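Local coordinates for transferrin binding protein B (Actinobacillus suis, PDB 3PQU), which probably acts as a lipoprotein receptor on the bacterial outer membrane that captures host transferrin for iron acquisition, at residues A[38-43]-A[365-370]; A[345-350]-A[444-449]; A[373-378]-A[457-462]; A[404-409]-A[415-420]. All blocks are in the same frame, centred on the assembly; numbering follows the deposited sequence. Where two conformers were deposited one is given.

Three of the four contacts tie the C-lobe handle region (334-426) to another part of the chain, and contact 4 is internal to it. Contact 1 reaches the N-lobe handle region; its centre is about 20 Å from that of contact 4, and L370 CD1 packs on F420 CE1 at 3.9 Å. Contacts 2 and 3 join the handle to the C-lobe barrel region, about 22 Å apart between centres, and are linked by a probable hydrogen bond between D444 OD1 and A457 N (3.0 Å). Contacts 2 and 4 have centres about 12 Å apart, with D444 O against L419 CD1 at 3.8 Å. Contact 1 lies about 27 Å from contact 2 and about 26 Å from contact 3, between centres.

Contact 1: residues A[38-43]-A[365-370]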
loop_
_atom_site.group_PDB
_atom_site.type_symbol
_atom_site.label_atom_id
_atom_site.label_comp_id
_atom_site.label_asym_id
_atom_site.label_seq_id
_atom_site.Cartn_x
_atom_site.Cartn_y
_atom_site.Cartn_z
ATOM N N MET A 38 -9.500 -8.707 -3.267
ATOM C CA MET A 38 -9.025 -7.673 -4.167
ATOM C C MET A 38 -8.738 -6.353 -3.440
ATOM O O MET A 38 -8.284 -5.396 -4.060
ATOM C CB MET A 38 -10.003 -7.492 -5.339
ATOM C CG MET A 38 -10.284 -8.807 -6.087
ATOM S SD MET A 38 -8.784 -9.590 -6.760
ATOM C CE MET A 38 -8.511 -8.498 -8.128
ATOM N N GLU A 39 -8.982 -6.306 -2.130
ATOM C CA GLU A 39 -8.698 -5.095 -1.338
ATOM C C GLU A 39 -7.184 -4.898 -1.208
ATOM O O GLU A 39 -6.455 -5.861 -1.036
ATOM C CB GLU A 39 -9.315 -5.190 0.071
ATOM C CG GLU A 39 -10.839 -5.034 0.131
ATOM C CD GLU A 39 -11.305 -3.605 -0.113
ATOM O OE1 GLU A 39 -12.525 -3.406 -0.294
ATOM O OE2 GLU A 39 -10.457 -2.679 -0.119
ATOM N N PRO A 40 -6.709 -3.643 -1.268
ATOM C CA PRO A 40 -5.266 -3.403 -1.216
ATOM C C PRO A 40 -4.722 -3.446 0.211
ATOM O O PRO A 40 -5.393 -2.996 1.138
ATOM C CB PRO A 40 -5.139 -1.993 -1.787
ATOM C CG PRO A 40 -6.471 -1.356 -1.460
ATOM C CD PRO A 40 -7.460 -2.435 -1.667
ATOM N N THR A 41 -3.523 -3.997 0.384
ATOM C CA THR A 41 -2.866 -3.983 1.693
ATOM C C THR A 41 -1.365 -3.829 1.501
ATOM O O THR A 41 -0.853 -4.032 0.397
ATOM C CB THR A 41 -3.118 -5.288 2.492
ATOM O OG1 THR A 41 -2.714 -6.402 1.697
ATOM C CG2 THR A 41 -4.601 -5.432 2.857
ATOM N N LEU A 42 -0.645 -3.501 2.573
ATOM C CA LEU A 42 0.806 -3.403 2.464
ATOM C C LEU A 42 1.425 -4.748 2.135
ATOM O O LEU A 42 2.384 -4.829 1.360
ATOM C CB LEU A 42 1.413 -2.865 3.751
ATOM C CG LEU A 42 1.114 -1.390 3.991
ATOM C CD1 LEU A 42 1.578 -0.999 5.394
ATOM C CD2 LEU A 42 1.776 -0.530 2.927
ATOM N N GLY A 43 0.886 -5.802 2.746
ATOM C CA GLY A 43 1.286 -7.156 2.396
ATOM C C GLY A 43 0.217 -8.209 2.626
ATOM O O GLY A 43 -0.863 -7.908 3.153
ATOM N N GLY A 365 -3.104 -1.056 9.033
ATOM C CA GLY A 365 -3.760 -2.010 8.162
ATOM C C GLY A 365 -5.265 -1.860 8.139
ATOM O O GLY A 365 -5.939 -2.499 7.334
ATOM N N GLN A 366 -5.798 -1.018 9.021
ATOM C CA GLN A 366 -7.237 -0.757 9.055
ATOM C C GLN A 366 -7.586 0.471 8.217
ATOM O O GLN A 366 -6.938 1.511 8.333
ATOM C CB GLN A 366 -7.720 -0.549 10.495
ATOM C CG GLN A 366 -8.757 -1.565 10.950
ATOM C CD GLN A 366 -9.828 -0.958 11.843
ATOM O OE1 GLN A 366 -9.709 -0.966 13.069
ATOM N NE2 GLN A 366 -10.886 -0.435 11.229
ATOM N N LYS A 367 -8.609 0.348 7.374
ATOM C CA LYS A 367 -9.063 1.466 6.548
ATOM C C LYS A 367 -10.178 2.241 7.249
ATOM O O LYS A 367 -11.251 1.706 7.500
ATOM C CB LYS A 367 -9.553 0.975 5.183
ATOM C CG LYS A 367 -8.483 0.302 4.320
ATOM C CD LYS A 367 -9.079 -0.173 2.991
ATOM C CE LYS A 367 -8.023 -0.764 2.063
ATOM N NZ LYS A 367 -7.340 -1.932 2.699
ATOM N N ILE A 368 -9.916 3.504 7.571
ATOM C CA ILE A 368 -10.921 4.360 8.200
ATOM C C ILE A 368 -11.657 5.182 7.151
ATOM O O ILE A 368 -11.072 6.082 6.535
ATOM C CB ILE A 368 -10.280 5.323 9.208
ATOM C CG1 ILE A 368 -9.366 4.554 10.161
ATOM C CG2 ILE A 368 -11.351 6.087 9.996
ATOM C CD1 ILE A 368 -8.689 5.431 11.183
ATOM N N ASP A 369 -12.936 4.874 6.951
ATOM C CA ASP A 369 -13.764 5.599 5.991
ATOM C C ASP A 369 -13.974 7.032 6.464
ATOM O O ASP A 369 -14.393 7.248 7.598
ATOM C CB ASP A 369 -15.111 4.898 5.795
ATOM C CG ASP A 369 -16.048 5.662 4.867
ATOM O OD1 ASP A 369 -15.589 6.571 4.137
ATOM O OD2 ASP A 369 -17.257 5.344 4.866
ATOM N N LEU A 370 -13.683 8.008 5.602
ATOM C CA LEU A 370 -13.755 9.414 6.010
ATOM C C LEU A 370 -15.045 10.134 5.612
ATOM O O LEU A 370 -15.273 11.269 6.023
ATOM C CB LEU A 370 -12.564 10.191 5.459
ATOM C CG LEU A 370 -11.179 9.733 5.911
ATOM C CD1 LEU A 370 -10.100 10.620 5.276
ATOM C CD2 LEU A 370 -11.087 9.764 7.429
#
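K367 reaches from the strand 366-369 to the loop residues E39, P40 and T41, and nearly all of the contact is made by this one lysine. Its first torsion, chi1 -63°, sets CG beside the backbone N; the chain then runs straight through chi2 and chi3 and bends at chi4, which carries the ammonium group to the loop backbone. The tight part is here. NZ lies 2.7 Å from P40 O and donates a hydrogen bond to it, approaching almost head-on, with a C=O...N angle of 166°. The methylene next to the charge packs against the proline ring, K367 CE lying 3.9 Å from P40 CG. P40 also touches F355 and R274.

The remaining contacts are looser. E39 comes no nearer than 3.8 Å, from OE2 to K367 CE, and its OE2 stands 4.3 Å from K367 NZ, beyond a salt bridge. T41 brings only its methyl carbon CG2 within 4.4 Å of the same NZ, while its hydroxyl OG1 turns back to bond G43 O within the loop at 2.8 Å. The four touching residues are all partly exposed, in line with a surface contact, and K367 was modelled in two conformers, so this bond describes one of them.

In the conformer described, this contact between the N-lobe and C-lobe handle regions appears to be chiefly a charged donor on a neutral carbonyl. The lysine would probably polarise the P40 carbonyl, and the nearby E39 carboxylate may partly offset its charge at longer range.

Contact 2: residues A[345-350]-A[444-449]; sequences TQFNAK and DALVSK
F347 pushes its ring toward the strand 444-448, and the apolar contact is made by the ring and the L446 side chain. The methyl carbon L446 CD2 meets the ring at its edge and close to its plane, 3.3 Å from F347 CE1 and likewise 3.3 Å from F347 CZ. The two side chains run at about a right angle to each other. L446 has chi2 at 146°, away from a staggered value, which together with these short approaches suggests a tight fit. Farther along the strand, S448 CB adds a looser touch, 4.0 Å from F347 CZ.

The polar groups near this pair bond to other residues. S448 turns its CB to the ring while OG, anti to the backbone N, makes a weak hydrogen bond to N452 OD1.

Within the fold, the loop around F347 leads into strand 349-351, which pairs with strand 333-343 of the handle region. L446 belongs to strand 436-448 of the barrel region, so the phenylalanine ring bridges from the handle to the barrel wall, and it also touches S557 at the start of strand 557-568, the neighbour of strand 436-448 in that wall.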
loop_
_atom_site.group_PDB
_atom_site.type_symbol
_atom_site.label_atom_id
_atom_site.label_comp_id
_atom_site.label_asym_id
_atom_site.label_seq_id
_atom_site.Cartn_x
_atom_site.Cartn_y
_atom_site.Cartn_z
ATOM N N THR A 345 3.043 19.811 16.811
ATOM C CA THR A 345 3.961 20.168 17.890
ATOM C C THR A 345 5.355 20.429 17.338
ATOM O O THR A 345 6.105 21.248 17.868
ATOM C CB THR A 345 4.049 19.067 18.957
ATOM O OG1 THR A 345 2.844 18.292 18.949
ATOM C CG2 THR A 345 4.256 19.679 20.339
ATOM N N GLN A 346 5.700 19.722 16.269
ATOM C CA GLN A 346 6.976 19.928 15.605
ATOM C C GLN A 346 6.758 20.722 14.326
ATOM O O GLN A 346 7.711 21.210 13.713
ATOM C CB GLN A 346 7.650 18.586 15.295
ATOM C CG GLN A 346 8.494 18.028 16.437
ATOM C CD GLN A 346 7.669 17.643 17.652
ATOM O OE1 GLN A 346 6.533 17.183 17.528
ATOM N NE2 GLN A 346 8.244 17.821 18.838
ATOM N N PHE A 347 5.489 20.852 13.939
ATOM C CA PHE A 347 5.114 21.495 12.680
ATOM C C PHE A 347 5.941 20.955 11.507
ATOM O O PHE A 347 6.322 21.699 10.605
ATOM C CB PHE A 347 5.214 23.022 12.805
ATOM C CG PHE A 347 4.384 23.581 13.923
ATOM C CD1 PHE A 347 3.068 23.957 13.707
ATOM C CD2 PHE A 347 4.910 23.703 15.199
ATOM C CE1 PHE A 347 2.296 24.459 14.740
ATOM C CE2 PHE A 347 4.143 24.205 16.238
ATOM C CZ PHE A 347 2.834 24.585 16.008
ATOM N N ASN A 348 6.209 19.648 11.541
ATOM C CA ASN A 348 6.857 18.946 10.437
ATOM C C ASN A 348 5.911 17.921 9.796
ATOM O O ASN A 348 4.902 17.535 10.393
ATOM C CB ASN A 348 8.147 18.267 10.906
ATOM C CG ASN A 348 7.904 17.246 12.005
ATOM O OD1 ASN A 348 6.767 16.865 12.275
ATOM N ND2 ASN A 348 8.978 16.800 12.644
ATOM N N ALA A 349 6.243 17.487 8.583
ATOM C CA ALA A 349 5.366 16.618 7.802
ATOM C C ALA A 349 5.959 15.228 7.593
ATOM O O ALA A 349 7.174 15.048 7.590
ATOM C CB ALA A 349 5.044 17.257 6.454
ATOM N N LYS A 350 5.083 14.252 7.408
ATOM C CA LYS A 350 5.493 12.874 7.163
ATOM C C LYS A 350 4.530 12.240 6.160
ATOM O O LYS A 350 3.365 12.635 6.084
ATOM C CB LYS A 350 5.485 12.074 8.474
ATOM C CG LYS A 350 6.233 12.744 9.622
ATOM C CD LYS A 350 6.130 11.941 10.915
ATOM C CE LYS A 350 6.949 12.581 12.032
ATOM N NZ LYS A 350 8.394 12.696 11.676
ATOM N N ASP A 444 -7.936 23.851 7.965
ATOM C CA ASP A 444 -7.633 23.632 9.369
ATOM C C ASP A 444 -6.209 24.104 9.573
ATOM O O ASP A 444 -5.374 23.967 8.684
ATOM C CB ASP A 444 -7.757 22.153 9.743
ATOM C CG ASP A 444 -9.199 21.701 9.870
ATOM O OD1 ASP A 444 -9.964 22.336 10.632
ATOM O OD2 ASP A 444 -9.566 20.706 9.206
ATOM N N ALA A 445 -5.930 24.681 10.733
ATOM C CA ALA A 445 -4.584 25.144 11.014
ATOM C C ALA A 445 -4.345 25.338 12.498
ATOM O O ALA A 445 -5.277 25.324 13.302
ATOM C CB ALA A 445 -4.306 26.429 10.270
ATOM N N LEU A 446 -3.077 25.503 12.851
ATOM C CA LEU A 446 -2.698 25.886 14.199
ATOM C C LEU A 446 -1.489 26.797 14.148
ATOM O O LEU A 446 -0.394 26.374 13.778
ATOM C CB LEU A 446 -2.399 24.669 15.072
ATOM C CG LEU A 446 -1.908 25.018 16.481
ATOM C CD1 LEU A 446 -2.401 24.010 17.504
ATOM C CD2 LEU A 446 -0.395 25.132 16.529
ATOM N N VAL A 447 -1.704 28.057 14.504
ATOM C CA VAL A 447 -0.614 29.001 14.657
ATOM C C VAL A 447 -0.326 29.161 16.134
ATOM O O VAL A 447 -1.225 29.434 16.933
ATOM C CB VAL A 447 -0.946 30.365 14.037
ATOM C CG1 VAL A 447 0.031 31.422 14.522
ATOM C CG2 VAL A 447 -0.927 30.272 12.518
ATOM N N SER A 448 0.940 28.966 16.477
ATOM C CA SER A 448 1.388 28.995 17.856
ATOM C C SER A 448 2.653 29.824 17.981
ATOM O O SER A 448 3.658 29.551 17.321
ATOM C CB SER A 448 1.649 27.577 18.362
ATOM O OG SER A 448 2.390 27.605 19.568
ATOM N N LYS A 449 2.586 30.846 18.827
ATOM C CA LYS A 449 3.738 31.676 19.144
ATOM C C LYS A 449 3.797 31.834 20.659
ATOM O O LYS A 449 4.806 31.527 21.293
ATOM C CB LYS A 449 3.621 33.037 18.461
ATOM C CG LYS A 449 4.874 33.879 18.555
ATOM C CD LYS A 449 4.683 35.215 17.881
ATOM C CE LYS A 449 5.747 36.196 18.335
ATOM N NZ LYS A 449 5.331 37.594 18.063
#

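Contact 3: residues A[373-378]-A[457-462]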
loop_
_atom_site.group_PDB
_atom_site.type_symbol
_atom_site.label_atom_id
_atom_site.label_comp_id
_atom_site.label_asym_id
_atom_site.label_seq_id
_atom_site.Cartn_x
_atom_site.Cartn_y
_atom_site.Cartn_z
ATOM N N VAL A 373 -22.442 11.955 6.564
ATOM C CA VAL A 373 -23.658 12.665 6.198
ATOM C C VAL A 373 -23.490 14.179 6.308
ATOM O O VAL A 373 -24.200 14.928 5.650
ATOM C CB VAL A 373 -24.864 12.207 7.064
ATOM C CG1 VAL A 373 -25.090 10.706 6.906
ATOM C CG2 VAL A 373 -24.648 12.563 8.534
ATOM N N ASN A 374 -22.546 14.621 7.135
ATOM C CA ASN A 374 -22.341 16.047 7.384
ATOM C C ASN A 374 -21.318 16.697 6.454
ATOM O O ASN A 374 -20.651 16.017 5.670
ATOM C CB ASN A 374 -21.927 16.268 8.839
ATOM C CG ASN A 374 -23.018 15.891 9.815
ATOM O OD1 ASN A 374 -24.198 16.124 9.558
ATOM N ND2 ASN A 374 -22.631 15.308 10.944
ATOM N N PHE A 375 -21.206 18.020 6.544
ATOM C CA PHE A 375 -20.206 18.760 5.782
ATOM C C PHE A 375 -18.808 18.275 6.129
ATOM O O PHE A 375 -18.011 17.984 5.245
ATOM C CB PHE A 375 -20.308 20.260 6.046
ATOM C CG PHE A 375 -19.205 21.056 5.409
ATOM C CD1 PHE A 375 -19.198 21.278 4.040
ATOM C CD2 PHE A 375 -18.171 21.575 6.175
ATOM C CE1 PHE A 375 -18.186 22.008 3.447
ATOM C CE2 PHE A 375 -17.154 22.309 5.591
ATOM C CZ PHE A 375 -17.161 22.528 4.223
ATOM N N LYS A 376 -18.508 18.216 7.422
ATOM C CA LYS A 376 -17.321 17.521 7.894
ATOM C C LYS A 376 -17.766 16.535 8.968
ATOM O O LYS A 376 -18.740 16.787 9.675
ATOM C CB LYS A 376 -16.246 18.496 8.390
ATOM C CG LYS A 376 -16.462 19.089 9.768
ATOM C CD LYS A 376 -15.322 20.053 10.105
ATOM C CE LYS A 376 -15.344 20.501 11.562
ATOM N NZ LYS A 376 -14.340 21.574 11.809
ATOM N N ASN A 377 -17.073 15.405 9.067
ATOM C CA ASN A 377 -17.533 14.305 9.903
ATOM C C ASN A 377 -16.434 13.769 10.801
ATOM O O ASN A 377 -15.288 13.640 10.380
ATOM C CB ASN A 377 -18.084 13.185 9.016
ATOM C CG ASN A 377 -19.206 13.668 8.115
ATOM O OD1 ASN A 377 -20.372 13.665 8.507
ATOM N ND2 ASN A 377 -18.856 14.106 6.907
ATOM N N SER A 378 -16.789 13.460 12.041
ATOM C CA SER A 378 -15.831 12.903 12.983
ATOM C C SER A 378 -15.939 11.382 13.054
ATOM O O SER A 378 -17.036 10.826 13.098
ATOM C CB SER A 378 -16.037 13.507 14.371
ATOM O OG SER A 378 -15.158 12.913 15.308
ATOM N N ALA A 457 -12.416 23.939 10.048
ATOM C CA ALA A 457 -13.142 23.845 8.789
ATOM C C ALA A 457 -14.637 24.067 8.977
ATOM O O ALA A 457 -15.235 23.541 9.912
ATOM C CB ALA A 457 -12.889 22.498 8.145
ATOM N N ASP A 458 -15.236 24.854 8.087
ATOM C CA ASP A 458 -16.682 25.066 8.099
ATOM C C ASP A 458 -17.190 25.416 6.707
ATOM O O ASP A 458 -16.403 25.573 5.776
ATOM C CB ASP A 458 -17.076 26.151 9.109
ATOM C CG ASP A 458 -16.602 27.538 8.701
ATOM O OD1 ASP A 458 -16.477 28.408 9.590
ATOM O OD2 ASP A 458 -16.356 27.764 7.499
ATOM N N ASN A 459 -18.505 25.538 6.572
ATOM C CA ASN A 459 -19.120 25.854 5.283
ATOM C C ASN A 459 -19.731 27.254 5.212
ATOM O O ASN A 459 -20.507 27.551 4.302
ATOM C CB ASN A 459 -20.174 24.806 4.920
ATOM C CG ASN A 459 -21.151 24.540 6.057
ATOM O OD1 ASN A 459 -21.008 25.079 7.159
ATOM N ND2 ASN A 459 -22.149 23.702 5.794
ATOM N N ASN A 460 -19.381 28.109 6.169
ATOM C CA ASN A 460 -19.831 29.499 6.146
ATOM C C ASN A 460 -19.042 30.319 5.124
ATOM O O ASN A 460 -17.977 30.858 5.431
ATOM C CB ASN A 460 -19.726 30.126 7.540
ATOM C CG ASN A 460 -20.345 31.515 7.610
ATOM O OD1 ASN A 460 -20.790 32.066 6.603
ATOM N ND2 ASN A 460 -20.373 32.085 8.806
ATOM N N ARG A 461 -19.571 30.407 3.906
ATOM C CA ARG A 461 -18.885 31.077 2.806
ATOM C C ARG A 461 -18.770 32.574 3.045
ATOM O O ARG A 461 -17.943 33.245 2.430
ATOM C CB ARG A 461 -19.628 30.839 1.492
ATOM C CG ARG A 461 -19.805 29.375 1.128
ATOM C CD ARG A 461 -20.671 29.228 -0.113
ATOM N NE ARG A 461 -20.033 29.785 -1.304
ATOM C CZ ARG A 461 -19.600 29.057 -2.330
ATOM N NH1 ARG A 461 -19.740 27.736 -2.320
ATOM N NH2 ARG A 461 -19.032 29.652 -3.370
ATOM N N GLU A 462 -19.612 33.090 3.934
ATOM C CA GLU A 462 -19.696 34.527 4.177
ATOM C C GLU A 462 -18.590 35.036 5.092
ATOM O O GLU A 462 -17.791 35.889 4.705
ATOM C CB GLU A 462 -21.061 34.893 4.770
ATOM C CG GLU A 462 -22.121 35.235 3.739
ATOM C CD GLU A 462 -22.295 34.151 2.694
ATOM O OE1 GLU A 462 -21.820 34.346 1.554
ATOM O OE2 GLU A 462 -22.903 33.107 3.011
#
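F375, with chi1 173°, swings its ring onto the loop 457-462, and N459, its CG set between the backbone N and the carbonyl carbon, lifts its amide up against that ring; the neighbouring K376, fully extended beyond CG, reaches A457, just before the residues the ring meets. The ring and the amide slide past each other in opposite directions, their planes 26° apart in a stacked arrangement. N459 CB sits over the middle of one face, 3.6 Å from the F375 ring centroid and only 6° off the ring normal, a CH-pi contact. F375 CE2 also comes within 3.3 Å of D458 C, so the ring lies against the peptide joining D458 to N459.

K376 adds the polar part. Its NZ donates to A457 O at 2.9 Å, approaching in the carbonyl plane on a lone pair, while K376 CD rests 4.0 Å from A457 CB. A457 N is in turn bonded to D444 OD1, so both polar ends of this residue are held.

The ring's remaining neighbours include C393 and C394, which form a disulfide with each other, and C393 also touches A457. The handle is therefore joined to the barrel loop by two chemistries side by side: a stacked, mainly dispersive ring contact at the more exposed end, and a directional lysine-to-carbonyl bond that would help hold A457, at the start of the loop after strand 452-455.

Contact 4: residues A[404-409]-A[415-420]; sequences QLWQKE and KDNSLF
L405 and S418 form the centre of the backbone ladder. L405 N donates to S418 O at 3.1 Å with an angle of 166° at the hydrogen. The return bond, S418 N to L405 O, is weak, but that oxygen has a second donor: S418 OG at 2.9 Å, which approaches from above the carbonyl plane. The hydroxyl is put there by chi1 64°, tucked back over its own backbone. Beyond this pair, Q407 and K415 exchange two backbone bonds.

Charge is paired at the far end. K415 bends at chi3 so that its NZ reaches E409 OE2 at 3.1 Å, a salt bridge met from above the carboxylate plane; E409 is poorly ordered, so it may be mobile. Along the way the lysine runs beside Q407, with K415 CD 3.4 Å from Q407 OE1.

The remaining contacts combine apolar packing with oxygens set against rings. F420 CD2 packs on L405 CB at 4.0 Å, and the Q404 carbonyl oxygen lies at the edge of the same ring, in its plane. W406 and N417 lie side by side, pointing the same way, N417 OD1 3.5 Å from W406 CB, with ring and amide planes steeply inclined to each other.

Between L405 and Q407 the register slips by one residue, and strand 413-424 turns a corner at D416. The arrangement is an antiparallel beta hairpin interrupted by a beta bulge, within the C-lobe handle region.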
loop_
_atom_site.group_PDB
_atom_site.type_symbol
_atom_site.label_atom_id
_atom_site.label_comp_id
_atom_site.label_asym_id
_atom_site.label_seq_id
_atom_site.Cartn_x
_atom_site.Cartn_y
_atom_site.Cartn_z
ATOM N N GLN A 404 -8.345 16.947 10.847
ATOM C CA GLN A 404 -7.543 16.746 12.036
ATOM C C GLN A 404 -7.495 15.270 12.380
ATOM O O GLN A 404 -8.420 14.513 12.071
ATOM C CB GLN A 404 -8.148 17.513 13.204
ATOM C CG GLN A 404 -8.709 18.860 12.830
ATOM C CD GLN A 404 -9.515 19.468 13.960
ATOM O OE1 GLN A 404 -9.077 19.484 15.110
ATOM N NE2 GLN A 404 -10.703 19.964 13.639
ATOM N N LEU A 405 -6.412 14.864 13.024
ATOM C CA LEU A 405 -6.273 13.491 13.472
ATOM C C LEU A 405 -5.468 13.477 14.754
ATOM O O LEU A 405 -4.429 14.131 14.847
ATOM C CB LEU A 405 -5.578 12.652 12.406
ATOM C CG LEU A 405 -5.182 11.245 12.845
ATOM C CD1 LEU A 405 -6.402 10.319 12.912
ATOM C CD2 LEU A 405 -4.146 10.704 11.883
ATOM N N TRP A 406 -5.955 12.748 15.749
ATOM C CA TRP A 406 -5.227 12.624 17.001
ATOM C C TRP A 406 -5.585 11.349 17.739
ATOM O O TRP A 406 -6.582 10.692 17.427
ATOM C CB TRP A 406 -5.467 13.846 17.897
ATOM C CG TRP A 406 -6.825 13.901 18.554
ATOM C CD1 TRP A 406 -7.174 13.366 19.763
ATOM C CD2 TRP A 406 -8.001 14.550 18.050
ATOM N NE1 TRP A 406 -8.494 13.632 20.037
ATOM C CE2 TRP A 406 -9.025 14.357 19.000
ATOM C CE3 TRP A 406 -8.289 15.271 16.887
ATOM C CZ2 TRP A 406 -10.314 14.857 18.821
ATOM C CZ3 TRP A 406 -9.570 15.768 16.713
ATOM C CH2 TRP A 406 -10.565 15.559 17.674
ATOM N N GLN A 407 -4.754 10.991 18.709
ATOM C CA GLN A 407 -5.127 9.946 19.633
ATOM C C GLN A 407 -5.701 10.626 20.864
ATOM O O GLN A 407 -5.142 11.609 21.353
ATOM C CB GLN A 407 -3.929 9.084 20.012
ATOM C CG GLN A 407 -4.315 7.911 20.885
ATOM C CD GLN A 407 -3.212 7.507 21.824
ATOM O OE1 GLN A 407 -2.031 7.696 21.528
ATOM N NE2 GLN A 407 -3.587 6.954 22.974
ATOM N N LYS A 408 -6.827 10.119 21.350
ATOM C CA LYS A 408 -7.445 10.679 22.541
ATOM C C LYS A 408 -7.334 9.693 23.694
ATOM O O LYS A 408 -7.382 8.479 23.490
ATOM C CB LYS A 408 -8.911 11.033 22.283
ATOM C CG LYS A 408 -9.877 9.879 22.468
ATOM C CD LYS A 408 -11.286 10.278 22.074
ATOM C CE LYS A 408 -11.860 11.306 23.032
ATOM N NZ LYS A 408 -12.102 10.730 24.389
ATOM N N GLU A 409 -7.173 10.222 24.901
ATOM C CA GLU A 409 -7.154 9.397 26.100
ATOM C C GLU A 409 -7.839 10.126 27.246
ATOM O O GLU A 409 -7.344 11.139 27.736
ATOM C CB GLU A 409 -5.720 9.014 26.485
ATOM C CG GLU A 409 -4.863 10.166 26.984
ATOM C CD GLU A 409 -3.815 9.713 27.979
ATOM O OE1 GLU A 409 -3.595 10.424 28.985
ATOM O OE2 GLU A 409 -3.218 8.637 27.763
ATOM N N LYS A 415 -3.739 13.496 22.521
ATOM C CA LYS A 415 -2.391 13.015 22.239
ATOM C C LYS A 415 -2.114 12.861 20.738
ATOM O O LYS A 415 -3.012 12.546 19.952
ATOM C CB LYS A 415 -2.152 11.687 22.964
ATOM C CG LYS A 415 -0.722 11.182 22.913
ATOM C CD LYS A 415 -0.564 9.891 23.713
ATOM C CE LYS A 415 -0.927 10.092 25.184
ATOM N NZ LYS A 415 -0.668 8.865 25.987
ATOM N N ASP A 416 -0.862 13.093 20.351
ATOM C CA ASP A 416 -0.435 12.974 18.956
ATOM C C ASP A 416 -1.243 13.840 17.988
ATOM O O ASP A 416 -1.441 13.467 16.830
ATOM C CB ASP A 416 -0.469 11.512 18.496
ATOM C CG ASP A 416 0.786 10.751 18.872
ATOM O OD1 ASP A 416 1.041 9.692 18.263
ATOM O OD2 ASP A 416 1.523 11.217 19.770
ATOM N N ASN A 417 -1.699 14.997 18.455
ATOM C CA ASN A 417 -2.494 15.886 17.616
ATOM C C ASN A 417 -1.789 16.195 16.295
ATOM O O ASN A 417 -0.570 16.389 16.265
ATOM C CB ASN A 417 -2.817 17.183 18.356
ATOM C CG ASN A 417 -4.020 17.901 17.775
ATOM O OD1 ASN A 417 -4.921 17.274 17.217
ATOM N ND2 ASN A 417 -4.046 19.220 17.910
ATOM N N SER A 418 -2.554 16.244 15.207
ATOM C CA SER A 418 -1.978 16.520 13.897
ATOM C C SER A 418 -3.002 16.963 12.850
ATOM O O SER A 418 -4.207 17.058 13.116
ATOM C CB SER A 418 -1.199 15.298 13.382
ATOM O OG SER A 418 -2.053 14.189 13.171
ATOM N N LEU A 419 -2.495 17.251 11.656
ATOM C CA LEU A 419 -3.325 17.543 10.492
ATOM C C LEU A 419 -3.027 16.525 9.411
ATOM O O LEU A 419 -1.958 15.926 9.405
ATOM C CB LEU A 419 -3.015 18.934 9.942
ATOM C CG LEU A 419 -3.302 20.140 10.824
ATOM C CD1 LEU A 419 -2.960 21.410 10.074
ATOM C CD2 LEU A 419 -4.760 20.152 11.261
ATOM N N PHE A 420 -3.973 16.328 8.499
ATOM C CA PHE A 420 -3.733 15.467 7.356
ATOM C C PHE A 420 -4.379 16.016 6.104
ATOM O O PHE A 420 -5.333 16.811 6.153
ATOM C CB PHE A 420 -4.229 14.047 7.603
ATOM C CG PHE A 420 -5.716 13.920 7.597
ATOM C CD1 PHE A 420 -6.395 13.660 6.421
ATOM C CD2 PHE A 420 -6.438 14.050 8.773
ATOM C CE1 PHE A 420 -7.771 13.535 6.413
ATOM C CE2 PHE A 420 -7.810 13.923 8.775
ATOM C CZ PHE A 420 -8.481 13.666 7.589
#